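Local coordinates for protein dihydrodipicolinate synthase (Bacteroides thetaiotaomicron, PDB 4XKY) that probably catalyses a class I aldolase reaction through a pyruvate Schiff base, of the dihydrodipicolinate synthase or N-acetylneuraminate lyase type, at residues L16-V21 with S273-A278; E25-L30 with K64-I69; L91-A96 with Q128-L133; V171-V176 with F186-G191; P216-S221 with E239-I244. All blocks are in the same frame, centred on the assembly; numbering follows the deposited sequence. Where two conformers were deposited one is given.

The five contacts lie round a TIM barrel and its C-terminal helices. Contact 1 ties the loop after strand 7-8 to the loop before the last helix, and the other four are nested in the long stretch of chain it closes. Along that stretch come contact 2, contact 3, contact 4 and contact 5 in series. Contacts 2 and 3 have centres about 20 Å apart and meet where Lys64 packs on Leu94, joining successive outer helices. Contact 4, its centre about 30 Å from that of contact 2 and across the chain's centre, seats helix 170-180 on the sheet. Contact 5, its centre about 21 Å from that of contact 4, links barrel helix 216-227 to helix 231-247. Together they sample barrel wall, outer helices and C-terminal helices.

Contact 1: residues L16-V21 with S273-A278; sequences LLDDDV and SDYVAA
Ser273 begins the contact: its OG donates to Leu16 O at 2.6 Å, nearly along the C=O axis. The same OG accepts from Tyr275 N, forming an ST turn. A water binds Leu16 N and both Ser273 O and Tyr275 O, bridging the two loops a second time. Tyr275 has CG anti to its own N (chi1 -163°), which lays the ring against the bulge where Leu17 and Asp18 both face Val21. Asp18 CA sits over one ring face, 3.9 Å from the Tyr275 ring centroid, a CH-pi contact. Tyr275 OH lies 3.1 Å from Asp18 OD1 and makes a weak, unsettled bond to Asp19 OD1 at 3.3 Å. Farther on, Ala277 CB meets Leu16 CD1 at 3.8 Å, while Ala277 N bonds Glu50. Ala278 N closes the series with a nearly straight bond (171°) to Asp19 OD1 at 2.8 Å, approaching from above the carboxylate plane. Two carboxylates so near the Tyr275 hydroxyl would probably keep this phenol protonated.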
# COMPACT_ATOMS: atom_id res chain seq x y z
N LEU A 16 -14.27 -15.07 -25.95
CA LEU A 16 -15.67 -14.74 -25.71
C LEU A 16 -16.35 -14.21 -26.96
O LEU A 16 -15.74 -13.50 -27.77
CB LEU A 16 -15.73 -13.66 -24.66
CG LEU A 16 -15.10 -14.03 -23.33
CD1 LEU A 16 -15.21 -12.80 -22.43
CD2 LEU A 16 -15.81 -15.24 -22.72
N LEU A 17 -17.62 -14.55 -27.13
CA LEU A 17 -18.48 -13.86 -28.12
C LEU A 17 -19.25 -12.73 -27.47
O LEU A 17 -19.69 -11.80 -28.13
CB LEU A 17 -19.47 -14.85 -28.76
CG LEU A 17 -18.84 -15.97 -29.59
CD1 LEU A 17 -19.93 -16.84 -30.24
CD2 LEU A 17 -17.96 -15.38 -30.69
N ASP A 18 -19.45 -12.84 -26.16
CA ASP A 18 -20.16 -11.82 -25.39
C ASP A 18 -19.74 -12.01 -23.94
O ASP A 18 -18.99 -12.93 -23.64
CB ASP A 18 -21.68 -11.92 -25.58
CG ASP A 18 -22.42 -10.63 -25.19
OD1 ASP A 18 -21.77 -9.59 -25.00
OD2 ASP A 18 -23.65 -10.65 -25.05
N ASP A 19 -20.22 -11.13 -23.05
CA ASP A 19 -19.76 -11.09 -21.68
C ASP A 19 -19.89 -12.47 -21.04
O ASP A 19 -19.05 -12.84 -20.23
CB ASP A 19 -20.54 -10.07 -20.85
CG ASP A 19 -20.39 -8.64 -21.36
OD1 ASP A 19 -19.28 -8.13 -21.49
OD2 ASP A 19 -21.42 -8.01 -21.62
N ASP A 20 -20.93 -13.21 -21.37
CA ASP A 20 -21.17 -14.51 -20.76
C ASP A 20 -21.30 -15.61 -21.79
O ASP A 20 -22.01 -16.58 -21.54
CB ASP A 20 -22.46 -14.47 -19.94
CG ASP A 20 -22.43 -15.48 -18.79
OD1 ASP A 20 -21.34 -15.82 -18.29
OD2 ASP A 20 -23.50 -15.91 -18.36
N VAL A 21 -20.65 -15.48 -22.95
CA VAL A 21 -20.79 -16.50 -24.02
C VAL A 21 -19.40 -16.85 -24.50
O VAL A 21 -18.66 -15.97 -24.92
CB VAL A 21 -21.59 -16.00 -25.26
CG1 VAL A 21 -21.68 -17.09 -26.36
CG2 VAL A 21 -22.99 -15.57 -24.87
N SER A 273 -11.86 -14.42 -31.06
CA SER A 273 -12.56 -13.18 -30.80
C SER A 273 -11.75 -12.30 -29.86
O SER A 273 -11.08 -12.78 -28.94
CB SER A 273 -13.91 -13.45 -30.17
OG SER A 273 -14.52 -12.25 -29.76
N ASP A 274 -11.82 -11.01 -30.10
CA ASP A 274 -11.19 -10.05 -29.19
C ASP A 274 -12.11 -9.58 -28.10
O ASP A 274 -11.75 -8.69 -27.32
CB ASP A 274 -10.67 -8.83 -29.97
CG ASP A 274 -11.73 -8.23 -30.90
OD1 ASP A 274 -12.84 -8.79 -31.04
OD2 ASP A 274 -11.45 -7.17 -31.48
N TYR A 275 -13.31 -10.14 -28.00
CA TYR A 275 -14.28 -9.61 -27.02
C TYR A 275 -13.76 -9.71 -25.58
O TYR A 275 -13.21 -10.75 -25.19
CB TYR A 275 -15.65 -10.32 -27.13
CG TYR A 275 -16.75 -9.54 -26.45
CD1 TYR A 275 -17.47 -8.58 -27.15
CD2 TYR A 275 -17.05 -9.73 -25.10
CE1 TYR A 275 -18.46 -7.86 -26.54
CE2 TYR A 275 -18.03 -8.99 -24.48
CZ TYR A 275 -18.73 -8.07 -25.22
OH TYR A 275 -19.71 -7.32 -24.68
N VAL A 276 -13.96 -8.64 -24.80
CA VAL A 276 -13.51 -8.57 -23.39
C VAL A 276 -14.73 -8.40 -22.46
O VAL A 276 -15.62 -7.60 -22.74
CB VAL A 276 -12.54 -7.39 -23.18
CG1 VAL A 276 -12.16 -7.25 -21.71
CG2 VAL A 276 -11.27 -7.59 -24.02
N ALA A 277 -14.78 -9.16 -21.37
CA ALA A 277 -15.99 -9.18 -20.55
C ALA A 277 -16.09 -7.90 -19.73
O ALA A 277 -15.08 -7.43 -19.19
CB ALA A 277 -15.97 -10.34 -19.57
N ALA A 278 -17.29 -7.39 -19.62
CA ALA A 278 -17.60 -6.34 -18.67
C ALA A 278 -17.07 -6.72 -17.27
O ALA A 278 -17.14 -7.89 -16.88
CB ALA A 278 -19.11 -6.13 -18.61
O HOH W 1 -12.41 -12.98 -26.64

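Contact 2: residues E25-L30 with K64-I69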
# COMPACT_ATOMS: atom_id res chain seq x y z
N GLU A 25 -15.29 -21.77 -31.25
CA GLU A 25 -14.51 -21.93 -32.45
C GLU A 25 -13.16 -21.26 -32.33
O GLU A 25 -12.17 -21.81 -32.77
CB GLU A 25 -15.28 -21.40 -33.66
CG GLU A 25 -16.55 -22.22 -33.90
CD GLU A 25 -16.85 -22.47 -35.36
OE1 GLU A 25 -17.93 -22.02 -35.81
OE2 GLU A 25 -16.03 -23.12 -36.05
N GLY A 26 -13.13 -20.06 -31.76
CA GLY A 26 -11.87 -19.38 -31.46
C GLY A 26 -11.00 -20.16 -30.52
O GLY A 26 -9.81 -20.28 -30.74
N LEU A 27 -11.60 -20.72 -29.48
CA LEU A 27 -10.85 -21.54 -28.52
C LEU A 27 -10.19 -22.76 -29.18
O LEU A 27 -9.04 -23.07 -28.89
CB LEU A 27 -11.77 -21.99 -27.41
CG LEU A 27 -11.14 -22.93 -26.40
CD1 LEU A 27 -10.04 -22.26 -25.63
CD2 LEU A 27 -12.24 -23.36 -25.47
N GLN A 28 -10.91 -23.44 -30.06
CA GLN A 28 -10.33 -24.53 -30.85
C GLN A 28 -9.16 -24.05 -31.68
O GLN A 28 -8.10 -24.65 -31.64
CB GLN A 28 -11.37 -25.18 -31.75
CG GLN A 28 -12.41 -25.91 -30.91
CD GLN A 28 -13.63 -26.40 -31.68
OE1 GLN A 28 -13.76 -26.18 -32.88
NE2 GLN A 28 -14.52 -27.10 -30.97
N ARG A 29 -9.34 -22.95 -32.41
CA ARG A 29 -8.22 -22.42 -33.20
C ARG A 29 -7.05 -22.07 -32.28
O ARG A 29 -5.91 -22.34 -32.63
CB ARG A 29 -8.59 -21.21 -34.05
CG ARG A 29 -9.30 -21.54 -35.36
CD ARG A 29 -9.50 -20.29 -36.21
NE ARG A 29 -10.42 -19.36 -35.55
CZ ARG A 29 -11.74 -19.39 -35.68
NH1 ARG A 29 -12.34 -20.28 -36.48
NH2 ARG A 29 -12.48 -18.51 -35.04
N LEU A 30 -7.33 -21.46 -31.12
CA LEU A 30 -6.27 -21.06 -30.20
C LEU A 30 -5.49 -22.27 -29.73
O LEU A 30 -4.26 -22.27 -29.76
CB LEU A 30 -6.84 -20.30 -28.99
CG LEU A 30 -5.90 -19.87 -27.87
CD1 LEU A 30 -4.83 -18.90 -28.33
CD2 LEU A 30 -6.69 -19.26 -26.72
N LYS A 64 -14.37 -27.38 -19.46
CA LYS A 64 -14.90 -28.50 -20.23
C LYS A 64 -14.44 -28.46 -21.67
O LYS A 64 -13.86 -29.41 -22.16
CB LYS A 64 -16.43 -28.53 -20.21
CG LYS A 64 -17.09 -28.77 -18.85
CD LYS A 64 -18.56 -29.15 -19.05
CE LYS A 64 -19.52 -28.62 -17.99
NZ LYS A 64 -19.87 -27.18 -18.22
N ASN A 65 -14.69 -27.36 -22.37
CA ASN A 65 -14.22 -27.26 -23.77
C ASN A 65 -12.70 -27.40 -23.92
O ASN A 65 -12.24 -28.03 -24.88
CB ASN A 65 -14.68 -25.97 -24.44
CG ASN A 65 -16.12 -26.02 -24.85
OD1 ASN A 65 -16.46 -26.49 -25.94
ND2 ASN A 65 -17.00 -25.61 -23.95
N THR A 66 -11.92 -26.82 -23.01
CA THR A 66 -10.46 -26.92 -23.14
C THR A 66 -10.00 -28.42 -23.04
O THR A 66 -9.18 -28.89 -23.82
CB THR A 66 -9.71 -26.04 -22.14
OG1 THR A 66 -10.01 -24.66 -22.38
CG2 THR A 66 -8.23 -26.23 -22.30
N CYS A 67 -10.54 -29.15 -22.08
CA CYS A 67 -10.17 -30.56 -21.94
C CYS A 67 -10.67 -31.37 -23.14
O CYS A 67 -9.92 -32.17 -23.67
CB CYS A 67 -10.72 -31.17 -20.66
SG CYS A 67 -10.10 -30.44 -19.14
N ARG A 68 -11.89 -31.11 -23.61
CA ARG A 68 -12.43 -31.80 -24.79
C ARG A 68 -11.52 -31.60 -25.99
O ARG A 68 -11.14 -32.56 -26.67
CB ARG A 68 -13.84 -31.29 -25.14
CG ARG A 68 -14.39 -31.89 -26.44
CD ARG A 68 -15.78 -31.39 -26.84
NE ARG A 68 -15.79 -29.94 -26.99
CZ ARG A 68 -15.30 -29.26 -28.03
NH1 ARG A 68 -14.76 -29.88 -29.07
NH2 ARG A 68 -15.37 -27.94 -28.01
N ILE A 69 -11.18 -30.34 -26.24
CA ILE A 69 -10.44 -29.98 -27.46
C ILE A 69 -9.00 -30.47 -27.41
O ILE A 69 -8.47 -30.93 -28.41
CB ILE A 69 -10.45 -28.45 -27.71
CG1 ILE A 69 -11.88 -27.97 -27.93
CG2 ILE A 69 -9.57 -28.09 -28.92
CD1 ILE A 69 -12.05 -26.47 -27.80
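Leu27 turns toward helix 56-70 with CG anti to its backbone N (chi1 176°), which sets its CD2 methyl 3.7 Å from Asn65 CB. Leu27 and Ile69 pack together there, their side chains crossing obliquely. The same leucine methyl touches Thr66 OG1, a hydroxyl that bonds Met62 O one turn earlier in its own helix. At the outer border Arg68 bends at chi3 (58°), folding its guanidinium back over the helix. There Arg68 NH2 gives a straight, 2.8 Å bond to a lone pair of Asn65 OD1, within the guanidinium plane, and the amide end of Gln28 draws up to the guanidinium edge. The axes of the short helical segments approach to 10.2 Å and cross at -45°, as neighbouring outer helices of a TIM barrel. The contact is thus apolar inside and polar outside: the buried leucine and isoleucine pack through their methyls, while the Asn65 bond should limit the rotation of the exposed arginine's guanidinium.

Contact 3: residues L91-A96 with Q128-L133; sequences LACLAA and QLPLPL
Ala96 and Pro130 meet on the outside of the TIM barrel, where helix 85-97 packs on the loop that leads from helix 115-125 into strand 133-137. The contact is wholly apolar between side chains, and small groups on the helix let the loop come close, with Ala92 and Leu129 CA atoms 6.4 Å apart. Most of it is packing of methyls against the proline ring and leucine branches. Ala96 CB lies 3.6 Å from Pro130 CG, and Ala92 CB, one turn earlier, meets the same ring at Pro130 CD, 4.0 Å away, placing the ring alongside that turn. Cys93 SG adds a looser touch on Pro130 CG at 4.4 Å. Leu129 reaches Ala92 CB with its CD2 branch at 4.0 Å, although its first bond does not point at the helix. Both Ala92 and Leu131 also lean on Val103 of strand 102-105, so helix and loop share that strand as a floor. A second kind of contact sets side-chain carbons against the helix backbone. Pro130 CG lies 3.9 Å from Ala92 O. Leu131, with CG anti to its carbonyl carbon (chi1 -66°), sends CD1 between Ala95 and Ala96, where Leu131 CD1 stands 3.8 Å from Ala96 N.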
# COMPACT_ATOMS: atom_id res chain seq x y z
N LEU A 91 -14.64 -26.63 -8.72
CA LEU A 91 -13.97 -26.48 -10.00
C LEU A 91 -12.91 -27.54 -10.17
O LEU A 91 -12.73 -28.06 -11.29
CB LEU A 91 -13.32 -25.11 -10.18
CG LEU A 91 -14.24 -23.91 -10.32
CD1 LEU A 91 -13.41 -22.65 -10.45
CD2 LEU A 91 -15.17 -24.06 -11.52
N ALA A 92 -12.19 -27.84 -9.08
CA ALA A 92 -11.20 -28.92 -9.08
C ALA A 92 -11.84 -30.26 -9.47
O ALA A 92 -11.30 -30.95 -10.30
CB ALA A 92 -10.50 -29.05 -7.75
N CYS A 93 -12.97 -30.61 -8.86
CA CYS A 93 -13.66 -31.88 -9.21
C CYS A 93 -14.14 -31.92 -10.67
O CYS A 93 -14.05 -32.95 -11.33
CB CYS A 93 -14.83 -32.14 -8.26
SG CYS A 93 -14.23 -32.32 -6.56
N LEU A 94 -14.62 -30.78 -11.16
CA LEU A 94 -15.02 -30.65 -12.54
C LEU A 94 -13.81 -30.86 -13.44
O LEU A 94 -13.85 -31.66 -14.37
CB LEU A 94 -15.63 -29.28 -12.77
CG LEU A 94 -15.97 -29.06 -14.25
CD1 LEU A 94 -17.32 -29.68 -14.54
CD2 LEU A 94 -15.95 -27.59 -14.64
N ALA A 95 -12.73 -30.16 -13.14
CA ALA A 95 -11.45 -30.38 -13.82
C ALA A 95 -11.07 -31.86 -13.85
O ALA A 95 -10.77 -32.39 -14.93
CB ALA A 95 -10.34 -29.56 -13.17
N ALA A 96 -11.11 -32.55 -12.71
CA ALA A 96 -10.78 -33.99 -12.70
C ALA A 96 -11.69 -34.81 -13.59
O ALA A 96 -11.20 -35.64 -14.35
CB ALA A 96 -10.81 -34.56 -11.29
N GLN A 128 -9.06 -32.43 0.01
CA GLN A 128 -10.29 -32.25 -0.74
C GLN A 128 -10.09 -32.23 -2.24
O GLN A 128 -11.07 -32.21 -2.97
CB GLN A 128 -10.96 -30.91 -0.35
CG GLN A 128 -11.15 -30.71 1.14
CD GLN A 128 -11.94 -29.47 1.43
OE1 GLN A 128 -13.07 -29.34 0.98
NE2 GLN A 128 -11.35 -28.53 2.17
N LEU A 129 -8.84 -32.20 -2.71
CA LEU A 129 -8.57 -32.03 -4.16
C LEU A 129 -8.28 -33.37 -4.82
O LEU A 129 -7.58 -34.17 -4.25
CB LEU A 129 -7.34 -31.15 -4.36
CG LEU A 129 -7.36 -29.77 -3.75
CD1 LEU A 129 -6.07 -29.06 -4.08
CD2 LEU A 129 -8.56 -29.00 -4.25
N PRO A 130 -8.79 -33.61 -6.03
CA PRO A 130 -8.56 -34.88 -6.70
C PRO A 130 -7.42 -34.86 -7.73
O PRO A 130 -7.25 -35.83 -8.47
CB PRO A 130 -9.89 -35.11 -7.41
CG PRO A 130 -10.28 -33.73 -7.83
CD PRO A 130 -9.85 -32.83 -6.69
N LEU A 131 -6.64 -33.78 -7.78
CA LEU A 131 -5.52 -33.65 -8.71
C LEU A 131 -4.32 -33.01 -8.02
O LEU A 131 -4.48 -32.31 -7.01
CB LEU A 131 -5.93 -32.80 -9.92
CG LEU A 131 -6.99 -33.36 -10.87
CD1 LEU A 131 -7.47 -32.29 -11.84
CD2 LEU A 131 -6.54 -34.60 -11.63
N PRO A 132 -3.10 -33.21 -8.57
CA PRO A 132 -1.93 -32.52 -8.02
C PRO A 132 -2.10 -31.01 -8.08
O PRO A 132 -2.89 -30.50 -8.88
CB PRO A 132 -0.79 -32.95 -8.95
CG PRO A 132 -1.25 -34.17 -9.65
CD PRO A 132 -2.75 -34.12 -9.68
N LEU A 133 -1.37 -30.30 -7.24
CA LEU A 133 -1.57 -28.88 -7.08
C LEU A 133 -0.32 -28.09 -7.37
O LEU A 133 0.75 -28.49 -6.95
CB LEU A 133 -2.00 -28.61 -5.64
CG LEU A 133 -2.12 -27.13 -5.24
CD1 LEU A 133 -3.30 -26.54 -5.96
CD2 LEU A 133 -2.34 -26.95 -3.76

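Contact 4: residues V171-V176 with F186-G191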
# COMPACT_ATOMS: atom_id res chain seq x y z
N VAL A 171 14.31 -11.18 -6.76
CA VAL A 171 14.99 -11.45 -5.50
C VAL A 171 14.20 -12.52 -4.77
O VAL A 171 14.74 -13.53 -4.31
CB VAL A 171 15.04 -10.20 -4.60
CG1 VAL A 171 15.51 -10.55 -3.19
CG2 VAL A 171 15.96 -9.16 -5.22
N TYR A 172 12.89 -12.29 -4.67
CA TYR A 172 11.98 -13.24 -4.02
C TYR A 172 12.00 -14.58 -4.76
O TYR A 172 12.13 -15.62 -4.13
CB TYR A 172 10.56 -12.68 -3.95
CG TYR A 172 9.52 -13.72 -3.58
CD1 TYR A 172 9.37 -14.11 -2.25
CD2 TYR A 172 8.72 -14.32 -4.55
CE1 TYR A 172 8.43 -15.06 -1.89
CE2 TYR A 172 7.76 -15.27 -4.19
CZ TYR A 172 7.63 -15.64 -2.87
OH TYR A 172 6.70 -16.60 -2.49
N PHE A 173 11.92 -14.56 -6.08
CA PHE A 173 11.92 -15.82 -6.82
C PHE A 173 13.19 -16.65 -6.59
O PHE A 173 13.11 -17.87 -6.47
CB PHE A 173 11.72 -15.61 -8.32
CG PHE A 173 11.46 -16.90 -9.07
CD1 PHE A 173 10.18 -17.45 -9.09
CD2 PHE A 173 12.49 -17.58 -9.70
CE1 PHE A 173 9.93 -18.64 -9.79
CE2 PHE A 173 12.25 -18.76 -10.38
CZ PHE A 173 10.97 -19.30 -10.42
N GLN A 174 14.35 -15.99 -6.59
CA GLN A 174 15.64 -16.65 -6.36
C GLN A 174 15.71 -17.19 -4.92
O GLN A 174 16.27 -18.26 -4.69
CB GLN A 174 16.80 -15.68 -6.62
CG GLN A 174 17.03 -15.34 -8.09
CD GLN A 174 17.40 -16.57 -8.88
OE1 GLN A 174 18.26 -17.33 -8.46
NE2 GLN A 174 16.73 -16.79 -10.00
N SER A 175 15.12 -16.46 -3.96
CA SER A 175 15.05 -16.98 -2.58
C SER A 175 14.30 -18.31 -2.51
O SER A 175 14.67 -19.18 -1.73
CB SER A 175 14.40 -15.98 -1.62
OG SER A 175 15.13 -14.77 -1.58
N VAL A 176 13.24 -18.46 -3.32
CA VAL A 176 12.44 -19.69 -3.32
C VAL A 176 13.20 -20.78 -4.09
O VAL A 176 13.25 -21.91 -3.62
CB VAL A 176 11.02 -19.47 -3.89
CG1 VAL A 176 10.19 -20.74 -3.80
CG2 VAL A 176 10.29 -18.36 -3.15
N PHE A 186 10.25 -30.53 -8.23
CA PHE A 186 9.21 -29.55 -7.91
C PHE A 186 9.30 -28.44 -8.91
O PHE A 186 10.35 -27.82 -9.03
CB PHE A 186 9.46 -28.99 -6.51
CG PHE A 186 8.42 -28.01 -6.02
CD1 PHE A 186 7.24 -28.46 -5.41
CD2 PHE A 186 8.64 -26.65 -6.09
CE1 PHE A 186 6.30 -27.56 -4.93
CE2 PHE A 186 7.71 -25.74 -5.60
CZ PHE A 186 6.54 -26.20 -5.02
N SER A 187 8.21 -28.18 -9.61
CA SER A 187 8.27 -27.37 -10.80
C SER A 187 8.20 -25.90 -10.37
O SER A 187 7.33 -25.51 -9.60
CB SER A 187 7.15 -27.77 -11.77
OG SER A 187 7.11 -26.90 -12.88
N MET A 188 9.19 -25.12 -10.81
CA MET A 188 9.30 -23.69 -10.48
C MET A 188 9.10 -22.87 -11.76
O MET A 188 9.96 -22.87 -12.66
CB MET A 188 10.67 -23.36 -9.87
CG MET A 188 10.96 -23.98 -8.50
SD MET A 188 10.02 -23.15 -7.21
CE MET A 188 10.90 -21.59 -7.17
N LEU A 189 7.98 -22.15 -11.81
CA LEU A 189 7.55 -21.41 -12.99
C LEU A 189 7.41 -19.90 -12.77
O LEU A 189 7.03 -19.44 -11.68
CB LEU A 189 6.21 -21.97 -13.48
CG LEU A 189 6.15 -23.49 -13.66
CD1 LEU A 189 4.70 -23.94 -13.86
CD2 LEU A 189 7.03 -23.95 -14.82
N VAL A 190 7.75 -19.11 -13.79
CA VAL A 190 7.61 -17.65 -13.72
C VAL A 190 6.58 -17.18 -14.74
O VAL A 190 6.61 -17.57 -15.90
CB VAL A 190 8.94 -16.92 -14.01
CG1 VAL A 190 9.83 -16.93 -12.77
CG2 VAL A 190 9.65 -17.56 -15.19
N GLY A 191 5.67 -16.32 -14.28
CA GLY A 191 4.57 -15.83 -15.10
C GLY A 191 5.02 -14.80 -16.11
O GLY A 191 4.83 -14.98 -17.31
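Phe173 and Met188 carry a buried apolar contact between a helix and a strand of the TIM barrel, inside the beta-alpha-beta unit of strand 160-165, helix 170-180 and strand 187-190. The short segments run almost antiparallel (173°), with axes 10.4 Å apart, as expected when the helix returns along the outside of the wall. Phe173 holds its ring anti to the backbone N (chi1 -169°), aiming it at the strand. Met188 slides past it in the opposite direction; bends at chi2 (-74°) and chi3 bring its CE methyl over one ring face, 4.0 Å from Phe173 CZ. That methyl also fits against the helix, with Met188 CE 3.5 Å from Val176 CG1. Phe173 CE1 comes within 3.6 Å of Leu189 O. Val190, modelled in two conformers, may place CG1 over the other face of the ring, a contact that stays doubtful. Leu189 points the other way, its side chain lying near that of Lys164, the predicted Schiff-base lysine. Strand 187-190 lies between strands 160-165 and 206-207, while Val176 also packs on Ile151 of helix 148-154, so that two neighbouring outer helices meet beside the wall.

Contact 5: residues P216-S221 with E239-I244; sequences PELYVS and EKVMQI. With ACT (acetate ion), chain E.
Leu218, Tyr219 and Val241 have the most surface buried where helix 216-227 meets helix 231-247, the axes of the short segments 10.9 Å apart at closest and crossing at -134°. Leu218 holds CG anti to its N (chi1 161°) and reaches across with CD2, tip to tip with Ile244, whose CD1 stands 3.5 Å away. The same Leu218 CD2 lies 4.1 Å from Val241 CG2, and its CD1 branch touches Lys240 CB. Val241 also comes up beside the Tyr219 ring, with Val241 CG2 3.7 Å from Tyr219 CE1. Val241 CG2 thus touches both side chains. Farther out on the phenol, Tyr219 OH comes 3.6 Å from Ile244 CD1 and makes a weak hydrogen bond to Glu193, which gives this oxygen a polar partner beside the aliphatic surface. Beside the contact an acetate, probably from the crystallisation liquor, accepts two backbone bonds at the N-terminal end of helix 216-227: Glu217 N donates to acetate O at 3.2 Å and Leu218 N to acetate OXT at 3.3 Å. An anion here would be favoured by the helix dipole. The packing is that of the last barrel helix against the C-terminal helices of the DapA family.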
# COMPACT_ATOMS: atom_id res chain seq x y z
N PRO A 216 3.56 -18.71 -30.09
CA PRO A 216 4.11 -19.78 -29.25
C PRO A 216 5.55 -20.14 -29.62
O PRO A 216 6.37 -20.38 -28.75
CB PRO A 216 3.18 -20.97 -29.52
CG PRO A 216 2.34 -20.56 -30.69
CD PRO A 216 2.28 -19.08 -30.69
N GLU A 217 5.85 -20.14 -30.91
CA GLU A 217 7.19 -20.54 -31.35
C GLU A 217 8.29 -19.63 -30.85
O GLU A 217 9.37 -20.09 -30.53
CB GLU A 217 7.27 -20.63 -32.87
CG GLU A 217 6.42 -21.78 -33.37
CD GLU A 217 6.43 -21.96 -34.87
OE1 GLU A 217 7.09 -21.17 -35.59
OE2 GLU A 217 5.77 -22.92 -35.33
N LEU A 218 8.03 -18.32 -30.86
CA LEU A 218 8.99 -17.38 -30.34
C LEU A 218 9.30 -17.70 -28.88
O LEU A 218 10.46 -17.69 -28.49
CB LEU A 218 8.47 -15.94 -30.47
CG LEU A 218 9.17 -14.91 -29.57
CD1 LEU A 218 10.61 -14.69 -29.98
CD2 LEU A 218 8.43 -13.58 -29.62
N TYR A 219 8.29 -17.97 -28.06
CA TYR A 219 8.57 -18.15 -26.64
C TYR A 219 9.22 -19.50 -26.37
O TYR A 219 10.06 -19.61 -25.48
CB TYR A 219 7.30 -17.96 -25.81
CG TYR A 219 6.85 -16.54 -25.85
CD1 TYR A 219 7.24 -15.64 -24.87
CD2 TYR A 219 6.09 -16.08 -26.89
CE1 TYR A 219 6.85 -14.32 -24.92
CE2 TYR A 219 5.70 -14.76 -26.95
CZ TYR A 219 6.08 -13.89 -25.97
OH TYR A 219 5.68 -12.58 -26.02
N VAL A 220 8.83 -20.52 -27.13
CA VAL A 220 9.46 -21.83 -27.04
C VAL A 220 10.92 -21.74 -27.45
O VAL A 220 11.79 -22.32 -26.78
CB VAL A 220 8.72 -22.87 -27.91
CG1 VAL A 220 9.53 -24.15 -28.04
CG2 VAL A 220 7.38 -23.17 -27.27
N SER A 221 11.19 -21.01 -28.53
CA SER A 221 12.57 -20.77 -28.96
C SER A 221 13.40 -20.05 -27.92
O SER A 221 14.56 -20.38 -27.72
CB SER A 221 12.63 -19.99 -30.27
OG SER A 221 12.10 -20.77 -31.32
N GLU A 239 14.93 -9.37 -27.32
CA GLU A 239 14.59 -8.06 -27.89
C GLU A 239 13.20 -8.08 -28.52
O GLU A 239 12.46 -7.10 -28.42
CB GLU A 239 15.64 -7.59 -28.92
CG GLU A 239 15.24 -6.29 -29.64
CD GLU A 239 16.40 -5.51 -30.26
OE1 GLU A 239 17.46 -6.11 -30.54
OE2 GLU A 239 16.25 -4.28 -30.48
N LYS A 240 12.85 -9.19 -29.17
CA LYS A 240 11.51 -9.33 -29.74
C LYS A 240 10.46 -9.41 -28.63
O LYS A 240 9.43 -8.73 -28.69
CB LYS A 240 11.42 -10.58 -30.63
CG LYS A 240 12.18 -10.49 -31.94
CD LYS A 240 11.84 -11.70 -32.81
CE LYS A 240 12.93 -12.05 -33.81
NZ LYS A 240 12.85 -11.16 -35.00
N VAL A 241 10.69 -10.26 -27.63
CA VAL A 241 9.81 -10.28 -26.48
C VAL A 241 9.68 -8.89 -25.87
O VAL A 241 8.56 -8.48 -25.56
CB VAL A 241 10.26 -11.30 -25.42
CG1 VAL A 241 9.47 -11.14 -24.13
CG2 VAL A 241 10.04 -12.71 -25.95
N MET A 242 10.77 -8.13 -25.74
CA MET A 242 10.62 -6.81 -25.10
C MET A 242 9.89 -5.81 -26.00
O MET A 242 9.20 -4.91 -25.51
CB MET A 242 11.94 -6.25 -24.56
CG MET A 242 12.53 -7.00 -23.37
SD MET A 242 11.42 -7.44 -22.00
CE MET A 242 10.90 -5.79 -21.51
N GLN A 243 10.00 -5.98 -27.32
CA GLN A 243 9.24 -5.16 -28.24
C GLN A 243 7.72 -5.43 -28.15
O GLN A 243 6.92 -4.50 -28.18
CB GLN A 243 9.73 -5.38 -29.68
CG GLN A 243 9.18 -4.34 -30.63
CD GLN A 243 9.63 -4.56 -32.06
OE1 GLN A 243 10.59 -5.25 -32.30
NE2 GLN A 243 8.92 -3.98 -33.00
N ILE A 244 7.35 -6.70 -28.05
CA ILE A 244 5.94 -7.08 -27.89
C ILE A 244 5.41 -6.42 -26.64
O ILE A 244 4.37 -5.77 -26.65
CB ILE A 244 5.80 -8.61 -27.78
CG1 ILE A 244 6.04 -9.26 -29.14
CG2 ILE A 244 4.44 -9.01 -27.25
CD1 ILE A 244 6.46 -10.70 -29.03
C ACT E . 4.91 -17.91 -33.77
O ACT E . 4.18 -18.79 -33.26
OXT ACT E . 5.89 -17.44 -33.15
CH3 ACT E . 4.65 -17.39 -35.16